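Local coordinates for protein L-ribulose 3-epimerase (Mesorhizobium loti, PDB 3VYL) that catalyses the epimerization of ketoses at C3, probably interconverting L-ribulose and L-xylulose most efficiently, on a manganese-binding TIM barrel, at residues 85-96 with 133-144. Residues are numbered along the deposited sequence; the frame is centred on the assembly and turned at random.
Sequences VEILNQTIALTR and VAETAKAAGVTL
Ile-92 meets Val-133, Ala-137, Ala-140 and Val-142 where two neighbouring outer helices of the TIM barrel, 78-98 and 120-139, pack side by side. Their axes here run nearly parallel, 15° apart and 9.9 Å at closest approach. The contact is mostly apolar. Ile-92 splits its branches: CD1 reaches across to Ala-137 CB at 3.7 Å, with Val-133 CG1 close by, while CG2, anti to the backbone N because chi1 is -68°, lies 3.6 Å from Ala-140 CB and also touches Val-142 CG2. With an alanine here both branches would be gone, and a gap would probably open between the helices where they met the methyls of Ala-137 and Ala-140. One turn earlier, Val-133 is a knob in the hole formed by Val-85, Leu-88, Asn-89 and Ile-92, its CG1 3.8 Å from Leu-88 CB. Further along, Gly-141, with positive phi, closes the last turn in a Schellman motif, and the chain turns into strand 143-147, which carries the manganese ligand Glu-147. Val-142, at this turn, sets CG1 against Thr-95 CG2 at 3.9 Å; Thr-95 also packs on Ile-63 and Val-103 of the barrel strands. Asn-89, Thr-136 and Arg-96 lie nearer the surface. Asn-89 crosses Thr-136 at about a right angle, with OD1 3.5 Å from the methyl CG2. Arg-96 lays its aliphatic stem along the helix end, CD 3.9 Å from Ala-140 CB, and folds back at chi3 (62°), bringing one guanidinium face over Ala-93 CA.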
ATOM      1  N   VAL A  85       8.257 -40.232  11.027  1.00 45.35           N
ATOM      2  CA  VAL A  85       8.129 -40.978   9.774  1.00 43.73           C
ATOM      3  C   VAL A  85       6.842 -41.808   9.749  1.00 44.49           C
ATOM      4  O   VAL A  85       6.138 -41.828   8.738  1.00 46.12           O
ATOM      5  CB  VAL A  85       9.368 -41.855   9.492  1.00 42.17           C
ATOM      6  CG1 VAL A  85       9.183 -42.672   8.229  1.00 41.33           C
ATOM      7  CG2 VAL A  85      10.616 -40.997   9.371  1.00 42.56           C
ATOM      8  N   GLU A  86       6.514 -42.469  10.857  1.00 45.14           N
ATOM      9  CA  GLU A  86       5.299 -43.290  10.888  1.00 46.05           C
ATOM     10  C   GLU A  86       4.013 -42.461  10.812  1.00 45.27           C
ATOM     11  O   GLU A  86       3.018 -42.917  10.233  1.00 47.55           O
ATOM     12  CB  GLU A  86       5.288 -44.256  12.090  1.00 49.59           C
ATOM     13  CG  GLU A  86       4.121 -45.260  12.122  1.00 51.62           C
ATOM     14  CD  GLU A  86       4.025 -46.170  10.889  1.00 54.27           C
ATOM     15  OE1 GLU A  86       5.047 -46.394  10.187  1.00 52.38           O
ATOM     16  OE2 GLU A  86       2.910 -46.683  10.627  1.00 52.77           O
ATOM     17  N   ILE A  87       4.028 -41.257  11.387  1.00 43.43           N
ATOM     18  CA  ILE A  87       2.887 -40.342  11.250  1.00 43.21           C
ATOM     19  C   ILE A  87       2.777 -39.871   9.794  1.00 45.07           C
ATOM     20  O   ILE A  87       1.676 -39.812   9.233  1.00 43.39           O
ATOM     21  CB  ILE A  87       2.965 -39.137  12.214  1.00 43.05           C
ATOM     22  CG1 ILE A  87       2.676 -39.590  13.651  1.00 42.24           C
ATOM     23  CG2 ILE A  87       1.963 -38.054  11.806  1.00 42.13           C
ATOM     24  CD1 ILE A  87       3.271 -38.697  14.716  1.00 39.84           C
ATOM     25  N   LEU A  88       3.926 -39.558   9.194  1.00 45.18           N
ATOM     26  CA  LEU A  88       3.996 -39.166   7.788  1.00 46.00           C
ATOM     27  C   LEU A  88       3.427 -40.236   6.851  1.00 46.83           C
ATOM     28  O   LEU A  88       2.548 -39.941   6.022  1.00 44.86           O
ATOM     29  CB  LEU A  88       5.441 -38.823   7.412  1.00 46.04           C
ATOM     30  CG  LEU A  88       5.903 -37.362   7.328  1.00 45.39           C
ATOM     31  CD1 LEU A  88       5.083 -36.409   8.184  1.00 45.47           C
ATOM     32  CD2 LEU A  88       7.377 -37.274   7.685  1.00 44.40           C
ATOM     33  N   ASN A  89       3.913 -41.473   7.008  1.00 48.18           N
ATOM     34  CA  ASN A  89       3.483 -42.611   6.186  1.00 49.30           C
ATOM     35  C   ASN A  89       1.980 -42.862   6.280  1.00 51.61           C
ATOM     36  O   ASN A  89       1.327 -43.185   5.279  1.00 53.34           O
ATOM     37  CB  ASN A  89       4.249 -43.880   6.562  1.00 48.43           C
ATOM     38  CG  ASN A  89       5.681 -43.880   6.056  1.00 51.07           C
ATOM     39  OD1 ASN A  89       5.977 -43.399   4.960  1.00 53.53           O
ATOM     40  ND2 ASN A  89       6.582 -44.442   6.852  1.00 52.01           N
ATOM     41  N   GLN A  90       1.435 -42.695   7.481  1.00 51.04           N
ATOM     42  CA  GLN A  90       0.012 -42.900   7.704  1.00 51.75           C
ATOM     43  C   GLN A  90      -0.805 -41.807   7.018  1.00 49.04           C
ATOM     44  O   GLN A  90      -1.799 -42.090   6.355  1.00 51.89           O
ATOM     45  CB  GLN A  90      -0.275 -42.956   9.202  1.00 56.04           C
ATOM     46  CG  GLN A  90      -1.489 -43.796   9.574  1.00 61.19           C
ATOM     47  CD  GLN A  90      -1.623 -44.000  11.076  1.00 64.59           C
ATOM     48  OE1 GLN A  90      -0.644 -43.885  11.823  1.00 66.79           O
ATOM     49  NE2 GLN A  90      -2.839 -44.304  11.526  1.00 64.35           N
ATOM     50  N   THR A  91      -0.358 -40.563   7.162  1.00 47.59           N
ATOM     51  CA  THR A  91      -1.012 -39.404   6.545  1.00 45.36           C
ATOM     52  C   THR A  91      -1.074 -39.514   5.018  1.00 42.00           C
ATOM     53  O   THR A  91      -2.060 -39.108   4.393  1.00 36.26           O
ATOM     54  CB  THR A  91      -0.306 -38.087   6.946  1.00 46.15           C
ATOM     55  OG1 THR A  91      -0.119 -38.059   8.367  1.00 48.47           O
ATOM     56  CG2 THR A  91      -1.129 -36.863   6.522  1.00 45.19           C
ATOM     57  N   ILE A  92      -0.008 -40.058   4.434  1.00 42.13           N
ATOM     58  CA  ILE A  92       0.046 -40.304   2.995  1.00 41.41           C
ATOM     59  C   ILE A  92      -1.066 -41.276   2.579  1.00 43.72           C
ATOM     60  O   ILE A  92      -1.916 -40.935   1.741  1.00 45.14           O
ATOM     61  CB  ILE A  92       1.428 -40.815   2.565  1.00 39.33           C
ATOM     62  CG1 ILE A  92       2.468 -39.704   2.736  1.00 37.90           C
ATOM     63  CG2 ILE A  92       1.386 -41.307   1.128  1.00 40.03           C
ATOM     64  CD1 ILE A  92       3.898 -40.136   2.493  1.00 38.35           C
ATOM     65  N   ALA A  93      -1.076 -42.460   3.193  1.00 43.49           N
ATOM     66  CA  ALA A  93      -2.100 -43.470   2.929  1.00 43.85           C
ATOM     67  C   ALA A  93      -3.514 -42.928   3.147  1.00 45.34           C
ATOM     68  O   ALA A  93      -4.442 -43.273   2.403  1.00 47.06           O
ATOM     69  CB  ALA A  93      -1.859 -44.716   3.766  1.00 43.54           C
ATOM     70  N   LEU A  94      -3.684 -42.072   4.152  1.00 44.77           N
ATOM     71  CA  LEU A  94      -4.964 -41.385   4.321  1.00 45.85           C
ATOM     72  C   LEU A  94      -5.329 -40.530   3.090  1.00 45.74           C
ATOM     73  O   LEU A  94      -6.426 -40.660   2.549  1.00 47.29           O
ATOM     74  CB  LEU A  94      -4.979 -40.549   5.605  1.00 45.28           C
ATOM     75  CG  LEU A  94      -6.274 -39.780   5.893  1.00 46.20           C
ATOM     76  CD1 LEU A  94      -7.392 -40.717   6.324  1.00 48.37           C
ATOM     77  CD2 LEU A  94      -6.047 -38.718   6.956  1.00 48.88           C
ATOM     78  N   THR A  95      -4.403 -39.675   2.653  1.00 46.80           N
ATOM     79  CA  THR A  95      -4.615 -38.788   1.496  1.00 49.04           C
ATOM     80  C   THR A  95      -4.968 -39.614   0.259  1.00 50.17           C
ATOM     81  O   THR A  95      -6.003 -39.388  -0.383  1.00 48.51           O
ATOM     82  CB  THR A  95      -3.360 -37.922   1.206  1.00 49.84           C
ATOM     83  OG1 THR A  95      -3.002 -37.178   2.378  1.00 49.19           O
ATOM     84  CG2 THR A  95      -3.597 -36.958   0.041  1.00 47.23           C
ATOM     85  N   ARG A  96      -4.094 -40.578  -0.044  1.00 50.97           N
ATOM     86  CA  ARG A  96      -4.268 -41.511  -1.155  1.00 51.47           C
ATOM     87  C   ARG A  96      -5.654 -42.156  -1.158  1.00 49.93           C
ATOM     88  O   ARG A  96      -6.348 -42.115  -2.171  1.00 49.04           O
ATOM     89  CB  ARG A  96      -3.170 -42.577  -1.121  1.00 52.31           C
ATOM     90  CG  ARG A  96      -3.227 -43.601  -2.244  1.00 54.42           C
ATOM     91  CD  ARG A  96      -2.586 -44.906  -1.799  1.00 55.46           C
ATOM     92  NE  ARG A  96      -3.317 -45.478  -0.667  1.00 54.55           N
ATOM     93  CZ  ARG A  96      -2.763 -46.171   0.323  1.00 55.02           C
ATOM     94  NH1 ARG A  96      -1.451 -46.402   0.344  1.00 54.50           N
ATOM     95  NH2 ARG A  96      -3.532 -46.628   1.303  1.00 54.58           N
ATOM     96  N   VAL A 133      10.585 -40.144   2.567  1.00 44.58           N
ATOM     97  CA  VAL A 133       9.138 -40.160   2.707  1.00 43.32           C
ATOM     98  C   VAL A 133       8.474 -39.644   1.430  1.00 46.07           C
ATOM     99  O   VAL A 133       7.316 -39.982   1.135  1.00 48.12           O
ATOM    100  CB  VAL A 133       8.704 -39.341   3.935  1.00 44.40           C
ATOM    101  CG1 VAL A 133       7.201 -39.419   4.143  1.00 43.90           C
ATOM    102  CG2 VAL A 133       9.438 -39.831   5.177  1.00 43.41           C
ATOM    103  N   ALA A 134       9.223 -38.843   0.668  1.00 46.08           N
ATOM    104  CA  ALA A 134       8.773 -38.341  -0.634  1.00 45.79           C
ATOM    105  C   ALA A 134       8.621 -39.460  -1.661  1.00 46.02           C
ATOM    106  O   ALA A 134       7.688 -39.443  -2.476  1.00 45.15           O
ATOM    107  CB  ALA A 134       9.727 -37.274  -1.147  1.00 46.65           C
ATOM    108  N   GLU A 135       9.534 -40.430  -1.618  1.00 46.36           N
ATOM    109  CA  GLU A 135       9.417 -41.617  -2.471  1.00 46.92           C
ATOM    110  C   GLU A 135       8.144 -42.397  -2.157  1.00 45.70           C
ATOM    111  O   GLU A 135       7.411 -42.784  -3.076  1.00 44.95           O
ATOM    112  CB  GLU A 135      10.653 -42.522  -2.372  1.00 47.85           C
ATOM    113  CG  GLU A 135      11.959 -41.895  -2.859  1.00 49.70           C
ATOM    114  CD  GLU A 135      11.820 -41.155  -4.189  1.00 55.02           C
ATOM    115  OE1 GLU A 135      11.217 -41.711  -5.146  1.00 56.57           O
ATOM    116  OE2 GLU A 135      12.320 -40.010  -4.276  1.00 55.03           O
ATOM    117  N   THR A 136       7.874 -42.600  -0.863  1.00 43.79           N
ATOM    118  CA  THR A 136       6.645 -43.261  -0.423  1.00 42.37           C
ATOM    119  C   THR A 136       5.452 -42.496  -0.965  1.00 45.08           C
ATOM    120  O   THR A 136       4.493 -43.091  -1.470  1.00 48.55           O
ATOM    121  CB  THR A 136       6.531 -43.313   1.113  1.00 40.92           C
ATOM    122  OG1 THR A 136       7.578 -44.127   1.653  1.00 38.21           O
ATOM    123  CG2 THR A 136       5.178 -43.875   1.544  1.00 38.67           C
ATOM    124  N   ALA A 137       5.526 -41.171  -0.865  1.00 45.09           N
ATOM    125  CA  ALA A 137       4.450 -40.300  -1.317  1.00 44.69           C
ATOM    126  C   ALA A 137       4.240 -40.401  -2.835  1.00 43.61           C
ATOM    127  O   ALA A 137       3.095 -40.496  -3.308  1.00 42.02           O
ATOM    128  CB  ALA A 137       4.725 -38.861  -0.889  1.00 44.52           C
ATOM    129  N   LYS A 138       5.339 -40.399  -3.588  1.00 42.47           N
ATOM    130  CA  LYS A 138       5.261 -40.521  -5.048  1.00 45.28           C
ATOM    131  C   LYS A 138       4.494 -41.787  -5.436  1.00 42.95           C
ATOM    132  O   LYS A 138       3.489 -41.715  -6.151  1.00 37.90           O
ATOM    133  CB  LYS A 138       6.659 -40.519  -5.686  1.00 48.64           C
ATOM    134  CG  LYS A 138       6.653 -40.175  -7.169  1.00 49.61           C
ATOM    135  CD  LYS A 138       7.976 -40.483  -7.852  1.00 52.10           C
ATOM    136  CE  LYS A 138       9.018 -39.403  -7.594  1.00 56.94           C
ATOM    137  NZ  LYS A 138      10.088 -39.390  -8.631  1.00 57.29           N
ATOM    138  N   ALA A 139       4.973 -42.928  -4.929  1.00 41.71           N
ATOM    139  CA  ALA A 139       4.327 -44.227  -5.135  1.00 41.09           C
ATOM    140  C   ALA A 139       2.833 -44.184  -4.839  1.00 42.73           C
ATOM    141  O   ALA A 139       2.040 -44.819  -5.543  1.00 44.85           O
ATOM    142  CB  ALA A 139       5.010 -45.306  -4.313  1.00 37.33           C
ATOM    143  N   ALA A 140       2.439 -43.419  -3.822  1.00 42.01           N
ATOM    144  CA  ALA A 140       1.022 -43.305  -3.483  1.00 41.91           C
ATOM    145  C   ALA A 140       0.261 -42.289  -4.343  1.00 41.65           C
ATOM    146  O   ALA A 140      -0.949 -42.114  -4.188  1.00 41.01           O
ATOM    147  CB  ALA A 140       0.854 -43.008  -2.002  1.00 43.81           C
ATOM    148  N   GLY A 141       0.971 -41.636  -5.262  1.00 44.31           N
ATOM    149  CA  GLY A 141       0.373 -40.632  -6.157  1.00 42.77           C
ATOM    150  C   GLY A 141       0.075 -39.314  -5.459  1.00 42.45           C
ATOM    151  O   GLY A 141      -0.979 -38.709  -5.687  1.00 41.80           O
ATOM    152  N   VAL A 142       0.996 -38.886  -4.590  1.00 41.59           N
ATOM    153  CA  VAL A 142       0.828 -37.659  -3.800  1.00 41.00           C
ATOM    154  C   VAL A 142       2.120 -36.861  -3.642  1.00 40.46           C
ATOM    155  O   VAL A 142       3.211 -37.416  -3.526  1.00 39.32           O
ATOM    156  CB  VAL A 142       0.197 -37.897  -2.394  1.00 41.10           C
ATOM    157  CG1 VAL A 142      -1.177 -38.558  -2.495  1.00 41.27           C
ATOM    158  CG2 VAL A 142       1.132 -38.671  -1.477  1.00 39.67           C
ATOM    159  N   THR A 143       1.976 -35.544  -3.628  1.00 41.02           N
ATOM    160  CA  THR A 143       3.117 -34.639  -3.452  1.00 39.92           C
ATOM    161  C   THR A 143       3.293 -34.273  -1.978  1.00 36.92           C
ATOM    162  O   THR A 143       2.326 -34.286  -1.216  1.00 37.33           O
ATOM    163  CB  THR A 143       2.881 -33.357  -4.258  1.00 41.17           C
ATOM    164  OG1 THR A 143       1.583 -32.831  -3.928  1.00 41.88           O
ATOM    165  CG2 THR A 143       2.925 -33.662  -5.750  1.00 40.20           C
ATOM    166  N   LEU A 144       4.522 -33.983  -1.567  1.00 34.48           N
ATOM    167  CA  LEU A 144       4.760 -33.408  -0.239  1.00 33.67           C
ATOM    168  C   LEU A 144       5.004 -31.893  -0.351  1.00 34.48           C
ATOM    169  O   LEU A 144       5.942 -31.443  -1.025  1.00 33.99           O
ATOM    170  CB  LEU A 144       5.950 -34.070   0.474  1.00 31.70           C
ATOM    171  CG  LEU A 144       6.035 -35.542   0.920  1.00 30.24           C
ATOM    172  CD1 LEU A 144       7.325 -35.761   1.704  1.00 28.23           C
ATOM    173  CD2 LEU A 144       4.833 -36.032   1.723  1.00 28.80           C
TER